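Local coordinates for protein beta sliding clamp (Borrelia burgdorferi, PDB 6DJ8) that probably encircles DNA as a ring-shaped head-to-tail homodimer, tethering DNA polymerases and other proteins to it and giving them processivity, at residues K177-G182 / N264-K269; N181-S186 / L193-T198. All blocks are in the same frame, centred on the assembly; numbering follows the deposited sequence.

Contact 1. Residues K177-G182 / N264-K269; sequences KNVLNG and NYPDYK
V179 CG1 and Y265 CG are each anti to their own backbone N (chi1 170° and, some twenty degrees from ideal, -158°), and these rotamers direct the two groups at one another. The valine methyl CG1 sits 3.6 Å from Y265 CD1, approaching the ring obliquely. The same methyl reaches the next residue, 3.8 Å from P266 CD, so a single branch of V179 spans the join between the aromatic ring and the proline. P266 CD, from the residue next in sequence, lies over one face of the Y265 ring, displaced toward its rim. L180 adds a looser touch, its CD2 lying 4.1 Å from P266 CG.

The first segment is built round a type I beta turn from V179 to G182, closed by G182 N to V179 O; it leads from the loop after helix 157-167 into strand 182-187 of the central domain, while 264-269 belongs to the loop that follows strand 254-259. This second loop flanks the site where the natural-product peptide is bound, P266 packing against one of its apolar side chains, consistent with the partner-binding pocket known in bacterial relatives. No direct hydrogen bond joins the two loops. Instead, a water lies in the plane of the Y265 ring at its phenol edge, 2.8 Å from Y265 OH, and donates toward the turn, with L180 O at 2.6 Å and G182 O at 2.7 Å as competing acceptors. Beyond the contact, the tyrosine ring stacks on Y184.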
ATOM      1  N   LYS A 177       9.976 -27.471   1.415  1.00 63.48           N
ATOM      2  CA  LYS A 177      11.151 -27.970   0.695  1.00 66.57           C
ATOM      3  C   LYS A 177      12.321 -27.743   1.636  1.00 61.83           C
ATOM      4  O   LYS A 177      13.012 -26.726   1.575  1.00 63.74           O
ATOM      5  CB  LYS A 177      11.350 -27.259  -0.639  1.00 63.24           C
ATOM      6  CG  LYS A 177      10.137 -27.241  -1.549  1.00 63.50           C
ATOM      7  CD  LYS A 177      10.586 -27.243  -3.001  1.00 61.36           C
ATOM      8  CE  LYS A 177       9.406 -27.156  -3.954  1.00 60.98           C
ATOM      9  NZ  LYS A 177       8.362 -28.123  -3.567  1.00 55.13           N
ATOM     10  N   ASN A 178      12.551 -28.724   2.508  1.00 55.70           N
ATOM     11  CA  ASN A 178      13.293 -28.460   3.737  1.00 58.00           C
ATOM     12  C   ASN A 178      14.699 -27.947   3.452  1.00 52.89           C
ATOM     13  O   ASN A 178      15.115 -26.918   3.995  1.00 54.38           O
ATOM     14  CB  ASN A 178      13.332 -29.719   4.607  1.00 61.32           C
ATOM     15  N   VAL A 179      15.462 -28.652   2.619  1.00 47.46           N
ATOM     16  CA  VAL A 179      16.875 -28.317   2.519  1.00 43.04           C
ATOM     17  C   VAL A 179      17.071 -26.983   1.805  1.00 38.71           C
ATOM     18  O   VAL A 179      17.797 -26.105   2.282  1.00 45.60           O
ATOM     19  CB  VAL A 179      17.647 -29.459   1.836  1.00 52.11           C
ATOM     20  CG1 VAL A 179      19.044 -29.018   1.502  1.00 44.24           C
ATOM     21  CG2 VAL A 179      17.675 -30.680   2.751  1.00 52.01           C
ATOM     22  N   LEU A 180      16.417 -26.797   0.663  1.00 34.94           N
ATOM     23  CA  LEU A 180      16.653 -25.590  -0.121  1.00 42.94           C
ATOM     24  C   LEU A 180      16.111 -24.341   0.562  1.00 44.76           C
ATOM     25  O   LEU A 180      16.516 -23.227   0.204  1.00 41.82           O
ATOM     26  CB  LEU A 180      16.025 -25.744  -1.512  1.00 40.48           C
ATOM     27  CG  LEU A 180      16.693 -26.868  -2.315  1.00 47.85           C
ATOM     28  CD1 LEU A 180      16.243 -26.841  -3.756  1.00 52.02           C
ATOM     29  CD2 LEU A 180      18.219 -26.772  -2.213  1.00 42.88           C
ATOM     30  N   ASN A 181      15.210 -24.496   1.533  1.00 41.49           N
ATOM     31  CA  ASN A 181      14.707 -23.344   2.283  1.00 41.59           C
ATOM     32  C   ASN A 181      15.706 -22.873   3.329  1.00 38.66           C
ATOM     33  O   ASN A 181      15.523 -21.798   3.910  1.00 39.01           O
ATOM     34  CB  ASN A 181      13.364 -23.699   2.941  1.00 43.72           C
ATOM     35  CG  ASN A 181      12.795 -22.560   3.784  1.00 44.93           C
ATOM     36  OD1 ASN A 181      12.818 -22.612   5.013  1.00 40.21           O
ATOM     37  ND2 ASN A 181      12.313 -21.516   3.124  1.00 33.07           N
ATOM     38  N   GLY A 182      16.800 -23.605   3.527  1.00 34.46           N
ATOM     39  CA  GLY A 182      17.791 -23.229   4.505  1.00 35.37           C
ATOM     40  C   GLY A 182      18.964 -22.480   3.891  1.00 35.79           C
ATOM     41  O   GLY A 182      19.212 -22.539   2.687  1.00 41.12           O
ATOM     42  N   ASN A 264      21.263 -33.126   4.152  1.00 54.15           N
ATOM     43  CA  ASN A 264      22.513 -33.003   3.414  1.00 52.55           C
ATOM     44  C   ASN A 264      22.325 -31.933   2.345  1.00 47.48           C
ATOM     45  O   ASN A 264      21.539 -32.113   1.408  1.00 50.67           O
ATOM     46  CB  ASN A 264      22.912 -34.342   2.802  1.00 62.99           C
ATOM     47  CG  ASN A 264      23.363 -35.346   3.851  1.00 68.86           C
ATOM     48  OD1 ASN A 264      24.165 -35.026   4.730  1.00 65.85           O
ATOM     49  ND2 ASN A 264      22.829 -36.563   3.775  1.00 70.83           N
ATOM     50  N   TYR A 265      23.035 -30.823   2.485  1.00 44.12           N
ATOM     51  CA  TYR A 265      22.901 -29.774   1.492  1.00 48.32           C
ATOM     52  C   TYR A 265      23.531 -30.241   0.181  1.00 53.48           C
ATOM     53  O   TYR A 265      24.502 -30.998   0.196  1.00 51.89           O
ATOM     54  CB  TYR A 265      23.547 -28.479   1.978  1.00 41.17           C
ATOM     55  CG  TYR A 265      23.010 -27.241   1.281  1.00 42.94           C
ATOM     56  CD1 TYR A 265      21.779 -26.692   1.630  1.00 39.46           C
ATOM     57  CD2 TYR A 265      23.724 -26.642   0.266  1.00 41.71           C
ATOM     58  CE1 TYR A 265      21.293 -25.559   0.984  1.00 42.93           C
ATOM     59  CE2 TYR A 265      23.270 -25.536  -0.368  1.00 40.14           C
ATOM     60  CZ  TYR A 265      22.046 -24.992  -0.017  1.00 40.21           C
ATOM     61  OH  TYR A 265      21.616 -23.888  -0.680  1.00 37.45           O
ATOM     62  N   PRO A 266      22.971 -29.859  -0.964  1.00 54.65           N
ATOM     63  CA  PRO A 266      23.527 -30.315  -2.251  1.00 58.66           C
ATOM     64  C   PRO A 266      24.956 -29.829  -2.467  1.00 60.00           C
ATOM     65  O   PRO A 266      25.410 -28.846  -1.873  1.00 52.58           O
ATOM     66  CB  PRO A 266      22.579 -29.713  -3.300  1.00 62.79           C
ATOM     67  CG  PRO A 266      21.274 -29.513  -2.566  1.00 58.00           C
ATOM     68  CD  PRO A 266      21.712 -29.119  -1.171  1.00 46.82           C
ATOM     69  N   ASP A 267      25.657 -30.528  -3.369  1.00 64.67           N
ATOM     70  CA  ASP A 267      27.036 -30.223  -3.754  1.00 59.83           C
ATOM     71  C   ASP A 267      27.085 -28.975  -4.639  1.00 61.11           C
ATOM     72  O   ASP A 267      27.283 -29.042  -5.855  1.00 61.07           O
ATOM     73  CB  ASP A 267      27.650 -31.430  -4.469  1.00 67.77           C
ATOM     74  CG  ASP A 267      29.100 -31.209  -4.868  1.00 67.10           C
ATOM     75  OD1 ASP A 267      29.672 -30.159  -4.506  1.00 64.36           O
ATOM     76  OD2 ASP A 267      29.663 -32.084  -5.570  1.00 74.70           O
ATOM     77  N   TYR A 268      26.927 -27.808  -4.000  1.00 58.05           N
ATOM     78  CA  TYR A 268      26.963 -26.535  -4.723  1.00 59.05           C
ATOM     79  C   TYR A 268      28.312 -26.297  -5.393  1.00 57.99           C
ATOM     80  O   TYR A 268      28.373 -25.633  -6.437  1.00 55.88           O
ATOM     81  CB  TYR A 268      26.644 -25.373  -3.771  1.00 55.84           C
ATOM     82  CG  TYR A 268      27.826 -24.993  -2.896  1.00 52.20           C
ATOM     83  CD1 TYR A 268      28.055 -25.649  -1.690  1.00 51.26           C
ATOM     84  CD2 TYR A 268      28.723 -23.997  -3.288  1.00 51.08           C
ATOM     85  CE1 TYR A 268      29.133 -25.320  -0.896  1.00 56.28           C
ATOM     86  CE2 TYR A 268      29.809 -23.670  -2.507  1.00 52.78           C
ATOM     87  CZ  TYR A 268      30.015 -24.335  -1.313  1.00 58.12           C
ATOM     88  OH  TYR A 268      31.102 -24.008  -0.531  1.00 56.73           O
ATOM     89  N   LYS A 269      29.400 -26.811  -4.800  1.00 56.87           N
ATOM     90  CA  LYS A 269      30.740 -26.564  -5.328  1.00 65.23           C
ATOM     91  C   LYS A 269      30.865 -27.032  -6.766  1.00 62.30           C
ATOM     92  O   LYS A 269      31.581 -26.415  -7.559  1.00 66.29           O
ATOM     93  CB  LYS A 269      31.798 -27.280  -4.476  1.00 54.81           C
TER
HETATM   94  O   HOH W   1      19.065 -22.926   0.027  1.00 37.82           O

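Contact 2. Residues N181-S186 / L193-T198; sequences NGVYFS and LLLVST
Two neighbouring antiparallel strands, 182-186 and 193-198, pair here in a largely buried part of the central domain, where 182-187 lies between 218-221 and 192-198 in the sheet. Y184 and V196 form a hydrogen-bonded pair, with Y184 N to V196 O at 2.9 Å and V196 N to Y184 O at 3.0 Å. S186 and L194 repeat the pattern, with a difference at one acceptor: V196 N lies in the carbonyl plane of Y184 O, whereas L194 N stands 36° out of that of S186 O. The strands part at G182 and T198, where T198 N donates to a water at 3.0 Å from its oxygen.

Between these pairs, F185 and L195 lie side by side on the same face of the sheet and point the same way. The leucine CG stands over one face of the phenyl ring in a CH-pi contact, 4.1 Å from the ring centroid, while L193 CD1 comes to the ring edge, 4.2 Å from F185 CD2. With CG of F185 beside its own backbone N (chi1 -73°), the ring lies along L195, whose CD2 also touches V183 CG1 at 4.0 Å. Helix 157-167 covers this face through V163 and I167, and F242 meets F185 edge-to-face. On the other face, Y184 has V196 CB at its ring edge, and its hydroxyl is hydrogen-bonded to N217 OD1. Strand 151-156, helix 157-167 and strands 182-187, 192-198 and 202-211 follow in the beta-alpha-beta-beta-beta order of which two copies make up each domain in this family of processivity factors.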
ATOM      1  N   ASN A 181      15.210 -24.496   1.533  1.00 41.49           N
ATOM      2  CA  ASN A 181      14.707 -23.344   2.283  1.00 41.59           C
ATOM      3  C   ASN A 181      15.706 -22.873   3.329  1.00 38.66           C
ATOM      4  O   ASN A 181      15.523 -21.798   3.910  1.00 39.01           O
ATOM      5  CB  ASN A 181      13.364 -23.699   2.941  1.00 43.72           C
ATOM      6  CG  ASN A 181      12.795 -22.560   3.784  1.00 44.93           C
ATOM      7  OD1 ASN A 181      12.818 -22.612   5.013  1.00 40.21           O
ATOM      8  ND2 ASN A 181      12.313 -21.516   3.124  1.00 33.07           N
ATOM      9  N   GLY A 182      16.800 -23.605   3.527  1.00 34.46           N
ATOM     10  CA  GLY A 182      17.791 -23.229   4.505  1.00 35.37           C
ATOM     11  C   GLY A 182      18.964 -22.480   3.891  1.00 35.79           C
ATOM     12  O   GLY A 182      19.212 -22.539   2.687  1.00 41.12           O
ATOM     13  N   VAL A 183      19.662 -21.748   4.749  1.00 32.77           N
ATOM     14  CA  VAL A 183      20.936 -21.129   4.413  1.00 30.04           C
ATOM     15  C   VAL A 183      22.016 -22.098   4.868  1.00 35.78           C
ATOM     16  O   VAL A 183      21.988 -22.565   6.011  1.00 35.19           O
ATOM     17  CB  VAL A 183      21.087 -19.768   5.101  1.00 30.35           C
ATOM     18  CG1 VAL A 183      22.453 -19.192   4.819  1.00 36.14           C
ATOM     19  CG2 VAL A 183      19.972 -18.816   4.636  1.00 35.47           C
ATOM     20  N   TYR A 184      22.933 -22.450   3.961  1.00 33.26           N
ATOM     21  CA  TYR A 184      23.963 -23.446   4.247  1.00 34.17           C
ATOM     22  C   TYR A 184      25.239 -22.757   4.727  1.00 37.41           C
ATOM     23  O   TYR A 184      25.783 -21.885   4.040  1.00 38.24           O
ATOM     24  CB  TYR A 184      24.229 -24.305   3.004  1.00 33.45           C
ATOM     25  CG  TYR A 184      25.279 -25.381   3.178  1.00 41.65           C
ATOM     26  CD1 TYR A 184      25.247 -26.241   4.269  1.00 40.28           C
ATOM     27  CD2 TYR A 184      26.278 -25.570   2.217  1.00 40.34           C
ATOM     28  CE1 TYR A 184      26.206 -27.255   4.426  1.00 43.04           C
ATOM     29  CE2 TYR A 184      27.239 -26.570   2.362  1.00 46.00           C
ATOM     30  CZ  TYR A 184      27.196 -27.409   3.475  1.00 48.70           C
ATOM     31  OH  TYR A 184      28.126 -28.410   3.630  1.00 51.77           O
ATOM     32  N   PHE A 185      25.702 -23.140   5.912  1.00 34.27           N
ATOM     33  CA  PHE A 185      26.962 -22.661   6.461  1.00 33.81           C
ATOM     34  C   PHE A 185      28.054 -23.704   6.252  1.00 41.34           C
ATOM     35  O   PHE A 185      27.920 -24.844   6.708  1.00 43.47           O
ATOM     36  CB  PHE A 185      26.831 -22.368   7.951  1.00 36.75           C
ATOM     37  CG  PHE A 185      26.045 -21.128   8.247  1.00 37.26           C
ATOM     38  CD1 PHE A 185      24.667 -21.113   8.089  1.00 36.73           C
ATOM     39  CD2 PHE A 185      26.690 -19.965   8.641  1.00 36.55           C
ATOM     40  CE1 PHE A 185      23.941 -19.947   8.359  1.00 38.06           C
ATOM     41  CE2 PHE A 185      25.973 -18.811   8.899  1.00 40.88           C
ATOM     42  CZ  PHE A 185      24.596 -18.807   8.765  1.00 37.37           C
ATOM     43  N   SER A 186      29.146 -23.298   5.621  1.00 36.66           N
ATOM     44  CA  SER A 186      30.265 -24.206   5.373  1.00 45.35           C
ATOM     45  C   SER A 186      31.562 -23.408   5.478  1.00 49.55           C
ATOM     46  O   SER A 186      31.558 -22.228   5.848  1.00 44.24           O
ATOM     47  CB  SER A 186      30.101 -24.890   4.010  1.00 46.90           C
ATOM     48  OG  SER A 186      30.733 -26.149   3.997  1.00 65.56           O
ATOM     49  N   LEU A 193      34.677 -19.052   6.624  1.00 54.53           N
ATOM     50  CA  LEU A 193      33.253 -19.303   6.728  1.00 48.27           C
ATOM     51  C   LEU A 193      32.528 -18.867   5.454  1.00 45.72           C
ATOM     52  O   LEU A 193      32.734 -17.764   4.939  1.00 46.70           O
ATOM     53  CB  LEU A 193      32.697 -18.567   7.936  1.00 44.24           C
ATOM     54  CG  LEU A 193      31.198 -18.729   8.081  1.00 46.87           C
ATOM     55  CD1 LEU A 193      30.882 -20.184   8.412  1.00 44.79           C
ATOM     56  CD2 LEU A 193      30.712 -17.800   9.171  1.00 44.79           C
ATOM     57  N   LEU A 194      31.626 -19.717   4.986  1.00 43.71           N
ATOM     58  CA  LEU A 194      30.969 -19.512   3.712  1.00 46.12           C
ATOM     59  C   LEU A 194      29.473 -19.786   3.836  1.00 46.64           C
ATOM     60  O   LEU A 194      29.057 -20.756   4.478  1.00 43.95           O
ATOM     61  CB  LEU A 194      31.636 -20.418   2.670  1.00 51.56           C
ATOM     62  CG  LEU A 194      31.021 -20.697   1.316  1.00 56.01           C
ATOM     63  CD1 LEU A 194      32.119 -20.911   0.312  1.00 53.86           C
ATOM     64  CD2 LEU A 194      30.217 -21.958   1.480  1.00 55.81           C
ATOM     65  N   LEU A 195      28.670 -18.925   3.216  1.00 40.85           N
ATOM     66  CA  LEU A 195      27.222 -19.071   3.173  1.00 39.46           C
ATOM     67  C   LEU A 195      26.765 -19.303   1.739  1.00 37.27           C
ATOM     68  O   LEU A 195      27.249 -18.651   0.810  1.00 36.77           O
ATOM     69  CB  LEU A 195      26.520 -17.838   3.748  1.00 39.10           C
ATOM     70  CG  LEU A 195      26.502 -17.729   5.271  1.00 42.73           C
ATOM     71  CD1 LEU A 195      27.872 -17.380   5.850  1.00 44.17           C
ATOM     72  CD2 LEU A 195      25.452 -16.746   5.725  1.00 36.02           C
ATOM     73  N   VAL A 196      25.830 -20.232   1.564  1.00 33.79           N
ATOM     74  CA  VAL A 196      25.270 -20.560   0.252  1.00 34.49           C
ATOM     75  C   VAL A 196      23.756 -20.640   0.394  1.00 38.58           C
ATOM     76  O   VAL A 196      23.253 -21.148   1.401  1.00 34.95           O
ATOM     77  CB  VAL A 196      25.828 -21.895  -0.277  1.00 39.92           C
ATOM     78  CG1 VAL A 196      25.146 -22.292  -1.590  1.00 39.74           C
ATOM     79  CG2 VAL A 196      27.339 -21.801  -0.456  1.00 39.56           C
ATOM     80  N   SER A 197      23.027 -20.144  -0.606  1.00 31.70           N
ATOM     81  CA  SER A 197      21.593 -20.379  -0.649  1.00 34.68           C
ATOM     82  C   SER A 197      21.148 -20.553  -2.090  1.00 36.92           C
ATOM     83  O   SER A 197      21.707 -19.942  -3.005  1.00 35.78           O
ATOM     84  CB  SER A 197      20.796 -19.233  -0.009  1.00 33.18           C
ATOM     85  OG  SER A 197      21.076 -18.010  -0.667  1.00 35.76           O
ATOM     86  N   THR A 198      20.102 -21.355  -2.281  1.00 36.50           N
ATOM     87  CA  THR A 198      19.594 -21.578  -3.625  1.00 35.73           C
ATOM     88  C   THR A 198      18.176 -22.107  -3.543  1.00 37.81           C
ATOM     89  O   THR A 198      17.771 -22.703  -2.544  1.00 40.41           O
ATOM     90  CB  THR A 198      20.458 -22.582  -4.388  1.00 35.22           C
ATOM     91  OG1 THR A 198      19.974 -22.726  -5.733  1.00 28.93           O
ATOM     92  CG2 THR A 198      20.370 -23.940  -3.689  1.00 36.88           C
TER
HETATM   93  O   HOH W   1      19.065 -22.926   0.027  1.00 37.82           O

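Contacts 1 and 2 have centres about 8 Å apart and share N181 and G182, where the turn runs into the strand. The loop 264-269 lies against the sheet face carrying Y184, L194 and V196: Y265 CD2 is 3.4 Å from Y184 CD2 in the ring stack, and Y265 OH is 3.3 Å from T198 CG2. Further along, Y268 packs on L194 and V196. One water belongs to both contacts, at the place where the turn, the loop and the end of strand 192-198 meet. P266 and D267 of contact 1 and T198 of contact 2 border the bound peptide, so that the loop and this strand end form part of the wall of its site.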